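Local coordinates for protein streptokinase domain B (Streptococcus dysgalactiae subsp. equisimilis, PDB 1QQR) that probably takes part, as one domain of the non-proteolytic activator streptokinase, in plasminogen activation and so in fibrinolysis, at residues T43-S46 with Q47-L50. Residues are numbered along the deposited sequence; the frame is centred on the assembly and turned at random.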
loop_
_atom_site.group_PDB
_atom_site.type_symbol
_atom_site.label_atom_id
_atom_site.label_comp_id
_atom_site.label_asym_id
_atom_site.label_seq_id
_atom_site.Cartn_x
_atom_site.Cartn_y
_atom_site.Cartn_z
ATOM N N THR A 43 -0.176 14.221 -2.877
ATOM C CA THR A 43 -0.993 13.171 -3.459
ATOM C C THR A 43 -0.171 12.056 -4.066
ATOM O O THR A 43 0.991 12.237 -4.397
ATOM C CB THR A 43 -1.892 13.707 -4.559
ATOM O OG1 THR A 43 -1.070 14.311 -5.563
ATOM C CG2 THR A 43 -2.898 14.707 -3.997
ATOM N N ILE A 44 -0.815 10.904 -4.198
ATOM C CA ILE A 44 -0.240 9.698 -4.780
ATOM C C ILE A 44 -1.384 9.217 -5.654
ATOM O O ILE A 44 -2.514 9.188 -5.187
ATOM C CB ILE A 44 0.056 8.655 -3.699
ATOM C CG1 ILE A 44 1.080 9.223 -2.723
ATOM C CG2 ILE A 44 0.614 7.400 -4.313
ATOM C CD1 ILE A 44 1.265 8.399 -1.500
ATOM N N THR A 45 -1.100 8.862 -6.905
ATOM C CA THR A 45 -2.144 8.420 -7.822
ATOM C C THR A 45 -2.076 6.918 -8.031
ATOM O O THR A 45 -1.034 6.294 -7.786
ATOM C CB THR A 45 -1.972 9.061 -9.207
ATOM O OG1 THR A 45 -0.659 8.759 -9.700
ATOM C CG2 THR A 45 -2.127 10.567 -9.130
ATOM N N SER A 46 -3.184 6.350 -8.506
ATOM C CA SER A 46 -3.249 4.920 -8.794
ATOM C C SER A 46 -2.213 4.510 -9.851
ATOM O O SER A 46 -1.650 3.421 -9.777
ATOM C CB SER A 46 -4.647 4.555 -9.255
ATOM O OG SER A 46 -5.081 5.477 -10.230
ATOM N N GLN A 47 -1.919 5.381 -10.813
ATOM C CA GLN A 47 -0.915 5.010 -11.818
ATOM C C GLN A 47 0.461 4.830 -11.193
ATOM O O GLN A 47 1.212 3.932 -11.567
ATOM C CB GLN A 47 -0.833 6.044 -12.948
ATOM C CG GLN A 47 -2.061 6.073 -13.852
ATOM C CD GLN A 47 -3.150 6.975 -13.334
ATOM O OE1 GLN A 47 -4.174 7.156 -13.987
ATOM N NE2 GLN A 47 -2.941 7.549 -12.157
ATOM N N GLU A 48 0.797 5.693 -10.247
ATOM C CA GLU A 48 2.074 5.588 -9.556
ATOM C C GLU A 48 2.143 4.293 -8.749
ATOM O O GLU A 48 3.191 3.652 -8.689
ATOM C CB GLU A 48 2.258 6.762 -8.605
ATOM C CG GLU A 48 2.223 8.112 -9.307
ATOM C CD GLU A 48 2.425 9.271 -8.338
ATOM O OE1 GLU A 48 3.469 9.952 -8.448
ATOM O OE2 GLU A 48 1.546 9.486 -7.472
ATOM N N LEU A 49 1.030 3.918 -8.124
ATOM C CA LEU A 49 1.005 2.701 -7.317
ATOM C C LEU A 49 1.150 1.478 -8.231
ATOM O O LEU A 49 1.894 0.525 -7.904
ATOM C CB LEU A 49 -0.284 2.633 -6.481
ATOM C CG LEU A 49 -0.397 3.722 -5.403
ATOM C CD1 LEU A 49 -1.709 3.552 -4.663
ATOM C CD2 LEU A 49 0.780 3.635 -4.412
ATOM N N LEU A 50 0.470 1.520 -9.379
ATOM C CA LEU A 50 0.579 0.431 -10.353
ATOM C C LEU A 50 2.032 0.275 -10.772
ATOM O O LEU A 50 2.537 -0.846 -10.852
ATOM C CB LEU A 50 -0.255 0.698 -11.612
ATOM C CG LEU A 50 -0.011 -0.330 -12.739
ATOM C CD1 LEU A 50 -0.665 -1.665 -12.414
ATOM C CD2 LEU A 50 -0.597 0.193 -14.013
#
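Glu48 OE2 is gripped twice by Thr45. The backbone N of Thr45 reaches it at 2.8 Å in a nearly straight bond, for which OE2 uses its own anti lone pair, the one away from OE1. Thr45 OG1 adds a weak bond to the same OE2 at 3.2 Å. The glutamate gets there with CG anti to its own carbonyl carbon, beside the backbone N (chi1 -59°), and the chain extended beyond CG, which lays CG alongside Thr45 OG1. In return Thr45 OG1 weakly accepts the amide of Glu48, N to OG1 3.4 Å; with chi1 at 56° the hydroxyl sits between the backbone N and the carbonyl carbon. Helical bonds follow, Leu49 N to Thr45 O at 3.2 Å and Leu50 N to Ser46 O at 2.9 Å. Beside these bonds, Ile44 CG2 rests on Leu49 CD2 at 3.8 Å, the two side chains crossing at about a right angle, with Ile44 also touching Leu38 and Leu49 touching Leu35 of strand 33-38. Ser46 OG is hydrogen-bonded instead to Glu90 OE2 and Phe91 N. Reciprocal bonding between N-cap Thr45 and Glu48 three residues on defines a capping box, here joining strand 43-45 to helix 46-60.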